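Local coordinates for probable protein phosphatase 2C 50 (Oryza sativa subsp. japonica, PDB 5ZCG) that probably removes phosphate from serine and threonine side chains of other proteins, as a PP2C-family phosphatase with magnesium ions bound at its metal sites, at residues L50-H55 and V151-V156; I166-G171 and K239-L244; M213-G218 and F225-P230. The protein carries 5 engineered substitutions. All blocks are in the same frame, centred on the assembly; numbering follows the deposited sequence.

Contact 1. Residues L50-H55 and V151-V156; sequences LRLPAH and VCSSHV
With CG swung round opposite the backbone N (chi1 -179°), Leu52 puts CD2 over Cys152, whose SG is swung in between backbone N and carbonyl carbon (chi1 68°). The branch CD2 reaches SG at 3.7 Å, while CD1 trails off on the Ser153 side. Further along, the methyl of Ala54 sits against the CB of Cys152 (CB to CB 4.2 Å), so this cysteine has an apolar neighbour at its base as well as at its sulfur.

The polar grip is backbone. His55 and Val151 form an antiparallel hydrogen-bonded pair: His55 N gives to Val151 O at 2.9 Å, almost straight at 170°, and Val151 N returns the bond to His55 O at 2.8 Å. Val151 O also receives a CH contact from Ala54 CA at 3.3 Å. Where the chains part, a water bridges the gap, giving a bond to Pro53 O and hydrogen-bonded also to Ser153 OG, 2.6 Å from each.

Ser153 and Ser154 make the tight turn of a beta hairpin, the next strand pairing back through Cys152 N and His155 O. His55 and Val151 send their side chains out from the same face of the sheet, and His55 ND1 takes a bond from Arg25 N. This is the N-terminal end of strand 53-63, which farther on carries the magnesium ligands Asp61 and Gly62; it lies between strands 18-28 and 143-151, while Val151 packs on Leu244 of strand 241-247 in the other sheet.

Contact 2. Residues I166-G171 and K239-L244; sequences IVLCRG and KDDDCL
Arg170 meets Asp241 side-on, and its two contacting nitrogens go chiefly to one oxygen: NE to OD1 at 2.7 Å and NH2 to OD1 at 3.0 Å, NH2 adding a weak bond to OD2. OD1 lies practically in the guanidinium plane, and the two flat groups are 25° apart. Asp240 comes in differently: its OD1 touches Arg170 CG at 3.3 Å and forms only a long ion pair with Arg170 NE, well out of the guanidinium plane, with no N-H pointing at it. That OD1 is buried without a hydrogen-bond partner, while OD2 of the same carboxylate forms a salt bridge with Lys239 NZ, whose hydrogen bond is weak.

Next out, Leu168 CD2 rests over one face of the guanidinium, Ala238 N bonds Asp241 OD2, and Pro236 O holds Arg170 NH2. An alanine in place of Arg170 would probably leave the Asp241 carboxylate without its cationic mate and uncover the flank of Leu168.

Behind these stand the backbones of two antiparallel strands. Cys169 N bonds Cys243 O at 2.9 Å and Asp242 N bonds Cys169 O at 2.9 Å, so Asp242 and Cys243 together face one residue: a beta bulge. Leu244 CD2 fills in against Leu168 CB at 3.7 Å.

Helix 257-274 covers the Cys169 and Cys243 side of the sheet; on the other, Ile166 and Leu244 press onto strands 143-151 and 155-161, the layering of the PP2C alpha-beta-beta-alpha sandwich.

Contact 3. Residues M213-G218 and F225-P230; sequences MSRSIG and FVIPKP
Arg215 starts its run beside Ile227, its CB 3.2 Å from Ile227 O. With CG set opposite the carbonyl carbon (chi1 -50°) and the chain extended from there to NE, the arginine lies alongside the isoleucine, the two pointing the same way. CG and then CD slide along Ile227 CG1, the latter at 3.9 Å; CD also brushes Lys229 O at 3.2 Å. At the guanidinium, Ile227 CD1 lies over one face, toward the rim. NH1 ends the run with a hydrogen bond to Lys229 O at 2.9 Å (164° at the hydrogen); the acceptor lies close to the guanidinium plane, but NH1 itself sits above the plane of that carbonyl. NE is engaged by a salt bridge to Glu188, which also takes the hydroxyl of Ser214, so one carboxylate on helix 186-194 positions both neighbours.

Residues 214-218 open the SRSIGD sequence, this protein's version of the SRxxGD motif familiar in PP2C phosphatases; just ahead of it, the Met213 side chain is about 8 Å from a bound magnesium ion. In that motif Ser216 OG bonds Asp219, the closing aspartate.

Beneath the arginine the backbones of Arg215 and Ile227 are bridged once, with Ser216 N bonding Ile227 O at 3.0 Å, again with the donor above the carbonyl plane. Val226 wedges CG1 against Ser216 OG, and its CA gives a CH contact to Ser214 O at 3.4 Å. That carbonyl is also bonded by Arg191. Pro228 follows, CB against Ser216 O at 3.4 Å, with its ring lying on Gln112 and Asp115 of helix 99-118.

From the N terminus, contact 1 comes first: 50-55 leads into strand 53-63, and the chain passes through helices 67-91 and 99-118 before 151-156 comes back beside it. Contact 2 opens only after that, at 166-171, and closes at 239-244. Contact 3 is nested inside that second loop, a short return of the chain between 213-218 and 225-230. None cross. Contacts 1 and 2 touch, Val156 CG1 meeting Leu244 CD1 at 3.6 Å, where the two sheets of the sandwich face each other. Contact 3 lies across the chain's centre from both, linked to contact 1 through the shared sheet, since strand 217-218 pairs with strand 143-151.

Contact 1. Residues L50-H55 and V151-V156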
loop_
_atom_site.group_PDB
_atom_site.type_symbol
_atom_site.label_atom_id
_atom_site.label_comp_id
_atom_site.label_asym_id
_atom_site.label_seq_id
_atom_site.Cartn_x
_atom_site.Cartn_y
_atom_site.Cartn_z
ATOM N N LEU A 50 -14.374 34.384 0.938
ATOM C CA LEU A 50 -15.090 33.780 -0.177
ATOM C C LEU A 50 -15.222 32.276 0.031
ATOM O O LEU A 50 -14.318 31.622 0.563
ATOM C CB LEU A 50 -14.355 34.059 -1.484
ATOM C CG LEU A 50 -14.501 35.445 -2.107
ATOM C CD1 LEU A 50 -13.444 35.642 -3.183
ATOM C CD2 LEU A 50 -15.892 35.613 -2.688
ATOM N N ARG A 51 -16.349 31.723 -0.407
ATOM C CA ARG A 51 -16.612 30.299 -0.258
ATOM C C ARG A 51 -16.721 29.644 -1.626
ATOM O O ARG A 51 -17.479 30.104 -2.487
ATOM C CB ARG A 51 -17.904 30.069 0.532
ATOM C CG ARG A 51 -17.945 30.786 1.875
ATOM C CD ARG A 51 -17.900 29.793 3.020
ATOM N NE ARG A 51 -19.020 28.859 2.953
ATOM C CZ ARG A 51 -20.241 29.123 3.405
ATOM N NH1 ARG A 51 -20.504 30.296 3.967
ATOM N NH2 ARG A 51 -21.200 28.212 3.297
ATOM N N LEU A 52 -15.958 28.574 -1.812
ATOM C CA LEU A 52 -15.985 27.777 -3.035
ATOM C C LEU A 52 -16.162 26.311 -2.655
ATOM O O LEU A 52 -15.236 25.714 -2.065
ATOM C CB LEU A 52 -14.704 28.000 -3.833
ATOM C CG LEU A 52 -14.533 27.279 -5.166
ATOM C CD1 LEU A 52 -15.570 27.755 -6.169
ATOM C CD2 LEU A 52 -13.123 27.508 -5.687
ATOM N N PRO A 53 -17.299 25.692 -2.964
ATOM C CA PRO A 53 -17.486 24.274 -2.635
ATOM C C PRO A 53 -16.588 23.368 -3.471
ATOM O O PRO A 53 -16.284 23.656 -4.633
ATOM C CB PRO A 53 -18.969 24.026 -2.950
ATOM C CG PRO A 53 -19.582 25.386 -3.098
ATOM C CD PRO A 53 -18.491 26.270 -3.602
ATOM N N ALA A 54 -16.151 22.267 -2.858
ATOM C CA ALA A 54 -15.318 21.290 -3.546
ATOM C C ALA A 54 -15.756 19.878 -3.184
ATOM O O ALA A 54 -16.263 19.629 -2.086
ATOM C CB ALA A 54 -13.832 21.463 -3.207
ATOM N N HIS A 55 -15.529 18.951 -4.115
ATOM C CA HIS A 55 -15.834 17.537 -3.954
ATOM C C HIS A 55 -14.541 16.739 -3.983
ATOM O O HIS A 55 -13.564 17.136 -4.622
ATOM C CB HIS A 55 -16.767 17.043 -5.059
ATOM C CG HIS A 55 -17.591 18.125 -5.677
ATOM N ND1 HIS A 55 -18.577 18.793 -4.984
ATOM C CD2 HIS A 55 -17.567 18.665 -6.917
ATOM C CE1 HIS A 55 -19.129 19.698 -5.772
ATOM N NE2 HIS A 55 -18.535 19.638 -6.951
ATOM N N VAL A 151 -12.030 18.447 -6.620
ATOM C CA VAL A 151 -12.621 19.059 -7.797
ATOM C C VAL A 151 -13.464 20.237 -7.336
ATOM O O VAL A 151 -14.306 20.095 -6.443
ATOM C CB VAL A 151 -13.475 18.057 -8.597
ATOM C CG1 VAL A 151 -14.116 18.751 -9.781
ATOM C CG2 VAL A 151 -12.627 16.858 -9.038
ATOM N N CYS A 152 -13.223 21.397 -7.929
ATOM C CA CYS A 152 -14.100 22.548 -7.779
ATOM C C CYS A 152 -14.351 23.116 -9.167
ATOM O O CYS A 152 -13.903 22.558 -10.174
ATOM C CB CYS A 152 -13.503 23.592 -6.821
ATOM S SG CYS A 152 -12.025 24.428 -7.421
ATOM N N SER A 153 -15.086 24.226 -9.226
ATOM C CA SER A 153 -15.508 24.746 -10.522
ATOM C C SER A 153 -14.317 25.159 -11.377
ATOM O O SER A 153 -14.336 24.994 -12.601
ATOM C CB SER A 153 -16.454 25.930 -10.324
ATOM O OG SER A 153 -17.444 25.605 -9.369
ATOM N N SER A 154 -13.269 25.693 -10.750
ATOM C CA SER A 154 -12.161 26.291 -11.481
ATOM C C SER A 154 -10.895 25.447 -11.510
ATOM O O SER A 154 -10.053 25.674 -12.383
ATOM C CB SER A 154 -11.825 27.674 -10.900
ATOM O OG SER A 154 -11.298 27.554 -9.592
ATOM N N HIS A 155 -10.722 24.505 -10.583
ATOM C CA HIS A 155 -9.457 23.792 -10.453
ATOM C C HIS A 155 -9.691 22.336 -10.077
ATOM O O HIS A 155 -10.700 21.986 -9.460
ATOM C CB HIS A 155 -8.547 24.438 -9.386
ATOM C CG HIS A 155 -8.061 25.807 -9.752
ATOM N ND1 HIS A 155 -8.854 26.931 -9.655
ATOM C CD2 HIS A 155 -6.864 26.229 -10.223
ATOM C CE1 HIS A 155 -8.166 27.987 -10.050
ATOM N NE2 HIS A 155 -6.956 27.588 -10.401
ATOM N N VAL A 156 -8.738 21.493 -10.465
ATOM C CA VAL A 156 -8.589 20.143 -9.939
ATOM C C VAL A 156 -7.243 20.065 -9.227
ATOM O O VAL A 156 -6.216 20.457 -9.791
ATOM C CB VAL A 156 -8.682 19.089 -11.058
ATOM C CG1 VAL A 156 -8.409 17.705 -10.501
ATOM C CG2 VAL A 156 -10.043 19.161 -11.743
HETATM O O HOH W 1 -16.914 24.614 -7.002
#

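Contact 2. Residues I166-G171 and K239-L244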
loop_
_atom_site.group_PDB
_atom_site.type_symbol
_atom_site.label_atom_id
_atom_site.label_comp_id
_atom_site.label_asym_id
_atom_site.label_seq_id
_atom_site.Cartn_x
_atom_site.Cartn_y
_atom_site.Cartn_z
ATOM N N ILE A 166 -4.186 8.916 -11.617
ATOM C CA ILE A 166 -5.278 9.727 -12.135
ATOM C C ILE A 166 -4.824 10.366 -13.439
ATOM O O ILE A 166 -3.692 10.849 -13.550
ATOM C CB ILE A 166 -5.741 10.802 -11.131
ATOM C CG1 ILE A 166 -6.764 11.726 -11.794
ATOM C CG2 ILE A 166 -4.558 11.586 -10.616
ATOM C CD1 ILE A 166 -7.438 12.675 -10.847
ATOM N N VAL A 167 -5.700 10.337 -14.436
ATOM C CA VAL A 167 -5.417 10.893 -15.751
ATOM C C VAL A 167 -6.540 11.856 -16.109
ATOM O O VAL A 167 -7.710 11.607 -15.799
ATOM C CB VAL A 167 -5.268 9.787 -16.820
ATOM C CG1 VAL A 167 -4.943 10.389 -18.180
ATOM C CG2 VAL A 167 -4.187 8.802 -16.411
ATOM N N LEU A 168 -6.177 12.975 -16.721
ATOM C CA LEU A 168 -7.139 13.932 -17.236
ATOM C C LEU A 168 -7.236 13.770 -18.745
ATOM O O LEU A 168 -6.226 13.588 -19.428
ATOM C CB LEU A 168 -6.725 15.360 -16.874
ATOM C CG LEU A 168 -7.300 16.510 -17.699
ATOM C CD1 LEU A 168 -8.716 16.815 -17.252
ATOM C CD2 LEU A 168 -6.413 17.745 -17.587
ATOM N N CYS A 169 -8.454 13.793 -19.262
ATOM C CA CYS A 169 -8.675 13.804 -20.700
ATOM C C CYS A 169 -8.926 15.252 -21.091
ATOM O O CYS A 169 -9.941 15.835 -20.704
ATOM C CB CYS A 169 -9.841 12.898 -21.094
ATOM S SG CYS A 169 -10.063 12.737 -22.882
ATOM N N ARG A 170 -7.981 15.848 -21.813
ATOM C CA ARG A 170 -8.074 17.243 -22.228
ATOM C C ARG A 170 -7.869 17.302 -23.729
ATOM O O ARG A 170 -6.846 16.827 -24.231
ATOM C CB ARG A 170 -7.037 18.107 -21.504
ATOM C CG ARG A 170 -6.916 19.521 -22.047
ATOM C CD ARG A 170 -6.113 20.396 -21.099
ATOM N NE ARG A 170 -6.834 20.662 -19.860
ATOM C CZ ARG A 170 -6.311 21.298 -18.813
ATOM N NH1 ARG A 170 -5.058 21.731 -18.859
ATOM N NH2 ARG A 170 -7.037 21.499 -17.722
ATOM N N GLY A 171 -8.824 17.899 -24.434
ATOM C CA GLY A 171 -8.773 17.902 -25.885
ATOM C C GLY A 171 -8.688 16.495 -26.434
ATOM O O GLY A 171 -7.913 16.237 -27.362
ATOM N N LYS A 239 -11.094 24.751 -21.184
ATOM C CA LYS A 239 -12.194 24.610 -22.133
ATOM C C LYS A 239 -12.334 23.174 -22.634
ATOM O O LYS A 239 -13.452 22.658 -22.753
ATOM C CB LYS A 239 -11.977 25.573 -23.306
ATOM C CG LYS A 239 -10.793 25.205 -24.210
ATOM C CD LYS A 239 -9.832 26.358 -24.441
ATOM C CE LYS A 239 -8.561 25.883 -25.144
ATOM N NZ LYS A 239 -7.758 24.957 -24.291
ATOM N N ASP A 240 -11.217 22.512 -22.929
ATOM C CA ASP A 240 -11.227 21.208 -23.580
ATOM C C ASP A 240 -11.244 20.032 -22.606
ATOM O O ASP A 240 -11.029 18.894 -23.034
ATOM C CB ASP A 240 -10.023 21.091 -24.520
ATOM C CG ASP A 240 -8.780 21.759 -23.961
ATOM O OD1 ASP A 240 -8.793 22.152 -22.774
ATOM O OD2 ASP A 240 -7.789 21.896 -24.708
ATOM N N ASP A 241 -11.502 20.270 -21.323
ATOM C CA ASP A 241 -11.583 19.170 -20.369
ATOM C C ASP A 241 -12.788 18.288 -20.669
ATOM O O ASP A 241 -13.912 18.779 -20.819
ATOM C CB ASP A 241 -11.678 19.702 -18.940
ATOM C CG ASP A 241 -10.417 20.411 -18.492
ATOM O OD1 ASP A 241 -9.325 20.080 -19.006
ATOM O OD2 ASP A 241 -10.521 21.295 -17.614
ATOM N N ASP A 242 -12.551 16.979 -20.766
ATOM C CA ASP A 242 -13.608 15.991 -20.940
ATOM C C ASP A 242 -13.955 15.319 -19.615
ATOM O O ASP A 242 -15.108 15.349 -19.178
ATOM C CB ASP A 242 -13.186 14.948 -21.984
ATOM C CG ASP A 242 -12.826 15.572 -23.319
ATOM O OD1 ASP A 242 -13.736 16.069 -24.017
ATOM O OD2 ASP A 242 -11.625 15.573 -23.661
ATOM N N CYS A 243 -12.971 14.701 -18.967
ATOM C CA CYS A 243 -13.243 13.906 -17.779
ATOM C C CYS A 243 -11.938 13.610 -17.056
ATOM O O CYS A 243 -10.842 13.794 -17.594
ATOM C CB CYS A 243 -13.953 12.595 -18.140
ATOM S SG CYS A 243 -13.093 11.619 -19.401
ATOM N N LEU A 244 -12.084 13.124 -15.827
ATOM C CA LEU A 244 -10.997 12.630 -14.997
ATOM C C LEU A 244 -11.168 11.131 -14.810
ATOM O O LEU A 244 -12.292 10.650 -14.636
ATOM C CB LEU A 244 -10.989 13.302 -13.618
ATOM C CG LEU A 244 -10.394 14.697 -13.455
ATOM C CD1 LEU A 244 -10.466 15.105 -11.995
ATOM C CD2 LEU A 244 -8.967 14.740 -13.958
#

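Contact 3. Residues M213-G218 and F225-P230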
loop_
_atom_site.group_PDB
_atom_site.type_symbol
_atom_site.label_atom_id
_atom_site.label_comp_id
_atom_site.label_asym_id
_atom_site.label_seq_id
_atom_site.Cartn_x
_atom_site.Cartn_y
_atom_site.Cartn_z
ATOM N N MET A 213 6.112 -0.607 -4.669
ATOM C CA MET A 213 5.854 0.820 -4.629
ATOM C C MET A 213 6.750 1.452 -3.574
ATOM O O MET A 213 7.075 0.829 -2.558
ATOM C CB MET A 213 4.391 1.133 -4.305
ATOM C CG MET A 213 3.957 0.691 -2.916
ATOM S SD MET A 213 2.219 1.066 -2.633
ATOM C CE MET A 213 1.668 1.063 -4.306
ATOM N N SER A 214 7.166 2.689 -3.833
ATOM C CA SER A 214 8.068 3.403 -2.940
ATOM C C SER A 214 7.339 4.300 -1.947
ATOM O O SER A 214 7.968 4.798 -1.008
ATOM C CB SER A 214 9.065 4.237 -3.754
ATOM O OG SER A 214 8.413 4.963 -4.777
ATOM N N ARG A 215 6.040 4.528 -2.137
ATOM C CA ARG A 215 5.246 5.336 -1.225
ATOM C C ARG A 215 3.893 4.674 -1.031
ATOM O O ARG A 215 3.350 4.073 -1.964
ATOM C CB ARG A 215 5.051 6.770 -1.741
ATOM C CG ARG A 215 6.338 7.449 -2.163
ATOM C CD ARG A 215 6.236 8.955 -2.106
ATOM N NE ARG A 215 7.370 9.570 -2.784
ATOM C CZ ARG A 215 7.491 10.872 -3.011
ATOM N NH1 ARG A 215 6.539 11.707 -2.611
ATOM N NH2 ARG A 215 8.563 11.337 -3.640
ATOM N N SER A 216 3.360 4.790 0.179
ATOM C CA SER A 216 2.041 4.269 0.514
ATOM C C SER A 216 1.632 4.832 1.867
ATOM O O SER A 216 2.423 5.483 2.556
ATOM C CB SER A 216 2.025 2.736 0.543
ATOM O OG SER A 216 2.219 2.257 1.860
ATOM N N ILE A 217 0.379 4.581 2.230
ATOM C CA ILE A 217 -0.128 4.820 3.575
ATOM C C ILE A 217 -0.114 3.489 4.314
ATOM O O ILE A 217 -0.611 2.484 3.796
ATOM C CB ILE A 217 -1.545 5.421 3.544
ATOM C CG1 ILE A 217 -1.525 6.796 2.867
ATOM C CG2 ILE A 217 -2.121 5.511 4.957
ATOM C CD1 ILE A 217 -2.819 7.560 3.007
ATOM N N GLY A 218 0.458 3.474 5.514
ATOM C CA GLY A 218 0.594 2.233 6.255
ATOM C C GLY A 218 1.969 1.632 6.047
ATOM O O GLY A 218 2.941 2.377 5.900
ATOM N N PHE A 225 11.740 3.677 4.361
ATOM C CA PHE A 225 11.908 3.558 2.916
ATOM C C PHE A 225 10.602 3.827 2.172
ATOM O O PHE A 225 10.608 4.476 1.121
ATOM C CB PHE A 225 12.463 2.175 2.572
ATOM C CG PHE A 225 13.624 1.760 3.439
ATOM C CD1 PHE A 225 14.822 2.457 3.395
ATOM C CD2 PHE A 225 13.515 0.682 4.307
ATOM C CE1 PHE A 225 15.891 2.088 4.195
ATOM C CE2 PHE A 225 14.583 0.305 5.112
ATOM C CZ PHE A 225 15.773 1.010 5.053
ATOM N N VAL A 226 9.478 3.338 2.694
ATOM C CA VAL A 226 8.161 3.614 2.129
ATOM C C VAL A 226 7.527 4.725 2.959
ATOM O O VAL A 226 7.315 4.564 4.163
ATOM C CB VAL A 226 7.287 2.349 2.103
ATOM C CG1 VAL A 226 5.929 2.644 1.488
ATOM C CG2 VAL A 226 7.992 1.234 1.328
ATOM N N ILE A 227 7.224 5.851 2.328
ATOM C CA ILE A 227 6.772 7.039 3.049
ATOM C C ILE A 227 5.372 7.386 2.581
ATOM O O ILE A 227 4.959 7.034 1.456
ATOM C CB ILE A 227 7.749 8.225 2.858
ATOM C CG1 ILE A 227 8.019 8.455 1.370
ATOM C CG2 ILE A 227 9.037 7.991 3.642
ATOM C CD1 ILE A 227 8.660 9.788 1.064
ATOM N N PRO A 228 4.593 8.107 3.411
ATOM C CA PRO A 228 3.232 8.479 3.008
ATOM C C PRO A 228 3.143 9.875 2.418
ATOM O O PRO A 228 2.095 10.521 2.513
ATOM C CB PRO A 228 2.459 8.386 4.322
ATOM C CG PRO A 228 3.488 8.838 5.366
ATOM C CD PRO A 228 4.867 8.476 4.820
ATOM N N LYS A 229 4.217 10.344 1.790
ATOM C CA LYS A 229 4.267 11.726 1.331
ATOM C C LYS A 229 3.705 11.810 -0.079
ATOM O O LYS A 229 4.239 11.156 -0.985
ATOM C CB LYS A 229 5.688 12.261 1.353
ATOM C CG LYS A 229 5.851 13.586 0.618
ATOM C CD LYS A 229 6.864 14.487 1.298
ATOM C CE LYS A 229 7.061 15.791 0.539
ATOM N NZ LYS A 229 5.906 16.716 0.705
ATOM N N PRO A 230 2.665 12.599 -0.317
ATOM C CA PRO A 230 2.064 12.653 -1.650
ATOM C C PRO A 230 2.770 13.663 -2.544
ATOM O O PRO A 230 3.432 14.597 -2.085
ATOM C CB PRO A 230 0.627 13.105 -1.359
ATOM C CG PRO A 230 0.764 13.984 -0.149
ATOM C CD PRO A 230 1.940 13.440 0.654
#